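Local coordinates for putative GH105 family protein (Salmonella enterica subsp. enterica serovar Paratyphi A, PDB 3QWT), which is of unconfirmed function but, as a putative GH105 member with an alpha/alpha-toroid fold, probably acts as a hydrolase on unsaturated sugars, at residues A[79-84]-A[118-123]; A[110-115]-A[139-144]. One frame throughout, in Å; residues are numbered along the deposited sequence.

Contact 1 (A[79-84]-A[118-123])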
loop_
_atom_site.group_PDB
_atom_site.type_symbol
_atom_site.label_atom_id
_atom_site.label_comp_id
_atom_site.label_asym_id
_atom_site.label_seq_id
_atom_site.Cartn_x
_atom_site.Cartn_y
_atom_site.Cartn_z
ATOM N N TYR A 79 31.881 -2.721 -21.073
ATOM C CA TYR A 79 31.872 -3.398 -22.353
ATOM C C TYR A 79 31.090 -4.711 -22.294
ATOM O O TYR A 79 30.220 -4.961 -23.137
ATOM C CB TYR A 79 33.287 -3.626 -22.874
ATOM C CG TYR A 79 33.302 -4.018 -24.348
ATOM C CD1 TYR A 79 33.047 -3.072 -25.333
ATOM C CD2 TYR A 79 33.555 -5.328 -24.749
ATOM C CE1 TYR A 79 33.052 -3.409 -26.675
ATOM C CE2 TYR A 79 33.558 -5.677 -26.092
ATOM C CZ TYR A 79 33.302 -4.707 -27.052
ATOM O OH TYR A 79 33.290 -5.028 -28.393
ATOM N N TYR A 80 31.383 -5.543 -21.298
ATOM C CA TYR A 80 30.701 -6.826 -21.188
ATOM C C TYR A 80 29.191 -6.616 -21.076
ATOM O O TYR A 80 28.398 -7.277 -21.749
ATOM C CB TYR A 80 31.199 -7.637 -19.978
ATOM C CG TYR A 80 30.231 -8.736 -19.590
ATOM C CD1 TYR A 80 30.033 -9.839 -20.419
ATOM C CD2 TYR A 80 29.494 -8.659 -18.431
ATOM C CE1 TYR A 80 29.127 -10.850 -20.082
ATOM C CE2 TYR A 80 28.590 -9.655 -18.089
ATOM C CZ TYR A 80 28.408 -10.744 -18.920
ATOM O OH TYR A 80 27.514 -11.732 -18.577
ATOM N N GLN A 81 28.795 -5.691 -20.219
ATOM C CA GLN A 81 27.380 -5.449 -19.982
ATOM C C GLN A 81 26.625 -5.097 -21.265
ATOM O O GLN A 81 25.504 -5.546 -21.467
ATOM C CB GLN A 81 27.207 -4.349 -18.941
ATOM C CG GLN A 81 25.749 -4.013 -18.618
ATOM C CD GLN A 81 25.642 -2.951 -17.539
ATOM O OE1 GLN A 81 26.129 -1.826 -17.713
ATOM N NE2 GLN A 81 25.038 -3.310 -16.404
ATOM N N GLN A 82 27.250 -4.297 -22.125
ATOM C CA GLN A 82 26.625 -3.845 -23.372
ATOM C C GLN A 82 26.570 -4.905 -24.476
ATOM O O GLN A 82 25.561 -5.010 -25.176
ATOM C CB GLN A 82 27.332 -2.592 -23.901
ATOM C CG GLN A 82 26.741 -2.022 -25.175
ATOM C CD GLN A 82 27.689 -1.041 -25.846
ATOM O OE1 GLN A 82 28.312 -1.363 -26.847
ATOM N NE2 GLN A 82 27.826 0.150 -25.272
ATOM N N THR A 83 27.640 -5.688 -24.619
ATOM C CA THR A 83 27.764 -6.625 -25.735
ATOM C C THR A 83 27.697 -8.117 -25.398
ATOM O O THR A 83 27.596 -8.943 -26.305
ATOM C CB THR A 83 29.099 -6.461 -26.390
ATOM O OG1 THR A 83 30.091 -6.987 -25.501
ATOM C CG2 THR A 83 29.378 -4.970 -26.681
ATOM N N GLY A 84 27.794 -8.466 -24.118
ATOM C CA GLY A 84 27.823 -9.861 -23.691
ATOM C C GLY A 84 29.090 -10.635 -24.055
ATOM O O GLY A 84 29.117 -11.868 -23.968
ATOM N N LEU A 118 32.317 -6.693 -8.719
ATOM C CA LEU A 118 31.881 -7.940 -8.129
ATOM C C LEU A 118 30.379 -7.885 -7.850
ATOM O O LEU A 118 29.653 -8.879 -8.036
ATOM C CB LEU A 118 32.640 -8.216 -6.834
ATOM C CG LEU A 118 32.416 -9.640 -6.328
ATOM C CD1 LEU A 118 32.961 -10.709 -7.306
ATOM C CD2 LEU A 118 32.987 -9.808 -4.922
ATOM N N ALA A 119 29.919 -6.717 -7.411
ATOM C CA ALA A 119 28.502 -6.554 -7.125
ATOM C C ALA A 119 27.697 -6.874 -8.371
ATOM O O ALA A 119 26.719 -7.607 -8.305
ATOM C CB ALA A 119 28.180 -5.132 -6.605
ATOM N N TYR A 120 28.126 -6.342 -9.508
ATOM C CA TYR A 120 27.427 -6.599 -10.755
ATOM C C TYR A 120 27.508 -8.073 -11.145
ATOM O O TYR A 120 26.562 -8.636 -11.680
ATOM C CB TYR A 120 27.995 -5.748 -11.882
ATOM C CG TYR A 120 27.406 -4.364 -11.983
ATOM C CD1 TYR A 120 28.110 -3.245 -11.517
ATOM C CD2 TYR A 120 26.144 -4.166 -12.538
ATOM C CE1 TYR A 120 27.575 -1.967 -11.620
ATOM C CE2 TYR A 120 25.601 -2.893 -12.639
ATOM C CZ TYR A 120 26.324 -1.795 -12.179
ATOM O OH TYR A 120 25.793 -0.531 -12.276
ATOM N N ARG A 121 28.645 -8.701 -10.887
ATOM C CA ARG A 121 28.784 -10.101 -11.250
ATOM C C ARG A 121 27.903 -10.962 -10.346
ATOM O O ARG A 121 27.288 -11.921 -10.801
ATOM C CB ARG A 121 30.253 -10.557 -11.243
ATOM C CG ARG A 121 31.116 -9.927 -12.358
ATOM C CD ARG A 121 30.661 -10.352 -13.758
ATOM N NE ARG A 121 30.858 -11.782 -14.010
ATOM C CZ ARG A 121 29.958 -12.584 -14.573
ATOM N NH1 ARG A 121 28.783 -12.102 -14.945
ATOM N NH2 ARG A 121 30.227 -13.877 -14.750
ATOM N N TYR A 122 27.827 -10.612 -9.072
ATOM C CA TYR A 122 26.943 -11.339 -8.168
ATOM C C TYR A 122 25.493 -11.166 -8.600
ATOM O O TYR A 122 24.708 -12.109 -8.552
ATOM C CB TYR A 122 27.114 -10.876 -6.724
ATOM C CG TYR A 122 26.143 -11.539 -5.785
ATOM C CD1 TYR A 122 26.234 -12.904 -5.514
ATOM C CD2 TYR A 122 25.133 -10.813 -5.178
ATOM C CE1 TYR A 122 25.348 -13.519 -4.673
ATOM C CE2 TYR A 122 24.235 -11.421 -4.327
ATOM C CZ TYR A 122 24.349 -12.776 -4.071
ATOM O OH TYR A 122 23.461 -13.396 -3.216
ATOM N N GLU A 123 25.145 -9.956 -9.026
ATOM C CA GLU A 123 23.794 -9.674 -9.498
ATOM C C GLU A 123 23.379 -10.630 -10.637
ATOM O O GLU A 123 22.277 -11.177 -10.609
ATOM C CB GLU A 123 23.693 -8.226 -9.964
ATOM C CG GLU A 123 22.317 -7.829 -10.461
ATOM C CD GLU A 123 22.196 -6.333 -10.711
ATOM O OE1 GLU A 123 21.145 -5.750 -10.377
ATOM O OE2 GLU A 123 23.156 -5.736 -11.240
HETATM O O HOH W 1 25.862 0.084 -15.247
#

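Contact 2 (A[110-115]-A[139-144])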
loop_
_atom_site.group_PDB
_atom_site.type_symbol
_atom_site.label_atom_id
_atom_site.label_comp_id
_atom_site.label_asym_id
_atom_site.label_seq_id
_atom_site.Cartn_x
_atom_site.Cartn_y
_atom_site.Cartn_z
ATOM N N ASN A 110 40.792 2.476 -1.352
ATOM C CA ASN A 110 41.185 1.999 -2.691
ATOM C C ASN A 110 40.968 0.519 -2.989
ATOM O O ASN A 110 40.480 0.155 -4.063
ATOM C CB ASN A 110 42.631 2.369 -2.992
ATOM C CG ASN A 110 42.817 3.878 -3.150
ATOM O OD1 ASN A 110 41.912 4.571 -3.607
ATOM N ND2 ASN A 110 43.989 4.385 -2.766
ATOM N N THR A 111 41.331 -0.342 -2.053
ATOM C CA THR A 111 41.133 -1.773 -2.275
ATOM C C THR A 111 39.629 -2.148 -2.342
ATOM O O THR A 111 39.265 -3.272 -2.703
ATOM C CB THR A 111 41.863 -2.593 -1.207
ATOM O OG1 THR A 111 41.379 -2.226 0.092
ATOM C CG2 THR A 111 43.393 -2.351 -1.285
HETATM N N MSE A 112 38.772 -1.183 -2.025
HETATM C CA MSE A 112 37.311 -1.336 -2.108
HETATM C C MSE A 112 36.808 -1.362 -3.554
HETATM O O MSE A 112 35.863 -2.090 -3.879
HETATM C CB MSE A 112 36.629 -0.186 -1.331
HETATM C CG MSE A 112 35.104 -0.115 -1.440
HETATM SE SE MSE A 112 34.169 -1.488 -0.352
HETATM C CE MSE A 112 34.849 -0.995 1.358
ATOM N N ALA A 113 37.452 -0.572 -4.413
ATOM C CA ALA A 113 36.974 -0.340 -5.790
ATOM C C ALA A 113 36.526 -1.576 -6.553
ATOM O O ALA A 113 35.480 -1.550 -7.198
ATOM C CB ALA A 113 38.017 0.433 -6.600
ATOM N N PRO A 114 37.305 -2.670 -6.487
ATOM C CA PRO A 114 36.862 -3.845 -7.252
ATOM C C PRO A 114 35.479 -4.400 -6.850
ATOM O O PRO A 114 34.880 -5.155 -7.611
ATOM C CB PRO A 114 37.963 -4.878 -6.979
ATOM C CG PRO A 114 39.203 -4.021 -6.750
ATOM C CD PRO A 114 38.696 -2.806 -6.005
ATOM N N PHE A 115 34.967 -4.041 -5.687
ATOM C CA PHE A 115 33.705 -4.655 -5.270
ATOM C C PHE A 115 32.482 -4.116 -6.003
ATOM O O PHE A 115 31.440 -4.780 -6.070
ATOM C CB PHE A 115 33.575 -4.679 -3.754
ATOM C CG PHE A 115 34.603 -5.555 -3.110
ATOM C CD1 PHE A 115 34.469 -6.934 -3.155
ATOM C CD2 PHE A 115 35.744 -5.007 -2.538
ATOM C CE1 PHE A 115 35.433 -7.751 -2.596
ATOM C CE2 PHE A 115 36.711 -5.816 -1.975
ATOM C CZ PHE A 115 36.558 -7.191 -2.002
ATOM N N GLU A 139 30.048 -3.714 4.917
ATOM C CA GLU A 139 29.874 -3.533 6.358
ATOM C C GLU A 139 31.059 -2.767 6.940
ATOM O O GLU A 139 30.879 -1.939 7.838
ATOM C CB GLU A 139 29.704 -4.871 7.086
ATOM C CG GLU A 139 28.268 -5.372 7.154
ATOM C CD GLU A 139 27.333 -4.384 7.871
ATOM O OE1 GLU A 139 27.544 -4.120 9.082
ATOM O OE2 GLU A 139 26.394 -3.871 7.215
ATOM N N TRP A 140 32.266 -3.048 6.428
ATOM C CA TRP A 140 33.463 -2.329 6.860
ATOM C C TRP A 140 33.378 -0.843 6.510
ATOM O O TRP A 140 33.687 0.025 7.330
ATOM C CB TRP A 140 34.711 -2.907 6.209
ATOM C CG TRP A 140 35.923 -2.010 6.351
ATOM C CD1 TRP A 140 36.795 -1.979 7.393
ATOM C CD2 TRP A 140 36.384 -1.015 5.413
ATOM N NE1 TRP A 140 37.775 -1.032 7.168
ATOM C CE2 TRP A 140 37.544 -0.429 5.961
ATOM C CE3 TRP A 140 35.933 -0.573 4.163
ATOM C CZ2 TRP A 140 38.259 0.583 5.306
ATOM C CZ3 TRP A 140 36.638 0.433 3.518
ATOM C CH2 TRP A 140 37.791 1.000 4.093
ATOM N N ALA A 141 33.014 -0.569 5.265
ATOM C CA ALA A 141 32.849 0.802 4.790
ATOM C C ALA A 141 31.836 1.539 5.658
ATOM O O ALA A 141 32.007 2.723 5.965
ATOM C CB ALA A 141 32.412 0.820 3.325
HETATM N N MSE A 142 30.788 0.835 6.068
HETATM C CA MSE A 142 29.778 1.445 6.921
HETATM C C MSE A 142 30.257 1.769 8.339
HETATM O O MSE A 142 30.028 2.877 8.840
HETATM C CB MSE A 142 28.527 0.575 6.972
HETATM C CG MSE A 142 27.716 0.641 5.694
HETATM SE SE MSE A 142 26.903 2.415 5.418
HETATM C CE MSE A 142 25.515 2.344 6.757
ATOM N N ASN A 143 30.950 0.823 8.963
ATOM C CA ASN A 143 31.101 0.835 10.419
ATOM C C ASN A 143 32.509 0.913 10.988
ATOM O O ASN A 143 32.666 1.259 12.156
ATOM C CB ASN A 143 30.408 -0.385 11.030
ATOM C CG ASN A 143 28.951 -0.413 10.723
ATOM O OD1 ASN A 143 28.188 0.411 11.234
ATOM N ND2 ASN A 143 28.542 -1.343 9.868
ATOM N N GLU A 144 33.518 0.585 10.187
ATOM C CA GLU A 144 34.895 0.575 10.673
ATOM C C GLU A 144 35.820 1.540 9.933
ATOM O O GLU A 144 36.767 2.072 10.521
ATOM C CB GLU A 144 35.474 -0.847 10.640
ATOM C CG GLU A 144 34.652 -1.853 11.418
ATOM C CD GLU A 144 35.375 -3.186 11.615
ATOM O OE1 GLU A 144 34.723 -4.245 11.459
ATOM O OE2 GLU A 144 36.587 -3.170 11.940
#

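Contact 1 (A[79-84]-A[118-123])
Tyr80 and Arg121 meet at about a right angle, the guanidinium plane turned 74° from the phenol ring. NH1 of Arg121 sits 3.9 Å from Tyr80 OH and 4.0 Å from Tyr80 CE2, too long for a direct bond; the two ends share a partner, Glu124, which binds Tyr80 OH through OE2 and Arg121 NH1 through OE1 and probably holds them near each other. Arg121 curls, bent at chi2 and chi3, which brings its end toward helix 67-83, while its NE pairs with Asp93.

One residue on from Tyr80 and one back from Arg121, Gln81 faces Tyr120. The glutamine chain runs out extended, its CG anti to the backbone N (chi1 180°), and brings NE2 to 3.8 Å from Tyr120 CE2, with the amide almost perpendicular to the ring. Its other end is tied by water: Gln81 OE1 accepts from a water at 3.1 Å, and the same water lies 3.0 Å from Tyr120 OH. One amide thus touches the ring through nitrogen and is linked to its hydroxyl by the water on its oxygen.

The contact is packing between two helices of the alpha/alpha toroid, the C-terminal end of helix 67-83 against helix 114-125. Helix 86-102 packs beside both, Met88 against Tyr80 and Arg89 against Arg121, while Lys180 of helix 170-184 makes a cation-pi contact with Tyr120.

Contact 2 (A[110-115]-A[139-144])
In this alpha/alpha toroid, the turn leading into helix 114-125 packs against the C-terminal end of helix 131-143, and the link is made by the selenomethionine at Met112. The residues from Asn110 to Ala113 form a type I beta turn, closed by Ala113 N on Asn110 O at 3.1 Å, and Met112 leaves it pointing at the helix. Its CG lies anti to the backbone N (chi1 174°), after which the chain bends at chi2 and again at chi3, so that the terminal methyl CE leads rather than the selenium.

That methyl arrives at the edge of the Trp140 indole, near the ring plane, on the side of CE3 and CZ3. The modelled separation there is too short for carbons and is doubtful. Ala141 CB is modelled 3.6 Å from the same CE and shares the uncertainty in that atom. Elsewhere Met112 meets Trp137, about one turn before Trp140 on helix 131-143, and Thr174 of helix 170-184.

Near the helix end, Glu139 O receives two donors from Asn143, the backbone N at 3.0 Å and the side-chain ND2 at 3.2 Å; the latter lies in the carbonyl plane on a lone pair.

Polar groups of both segments bond within their own segment or elsewhere, Glu139 OE2 with Tyr190 OH and Glu144 with Arg315 of a neighbouring subunit. The contact itself is apolar and probably relies on burial and dispersion, the exact methyl-indole fit being uncertain.

Overall arrangement
Helix 114-125 is common to both contacts. Residues 110-115 run into its start and take part in contact 2, and residues 118-123 follow along it and take part in contact 1; the centres lie about 20 Å apart. In sequence the pairings cross, since the helix is joined back to 79-84 and forward to 139-144. Apart from adjoining along the chain, the segments of one contact do not touch those of the other. Their centres stand about 16 and 17 Å from that of the chain. Glycerol, probably from the crystallisation liquor, is bound near each: about 4 Å from the Gln81 side chain, and hydrogen-bonded to Asn110 ND2.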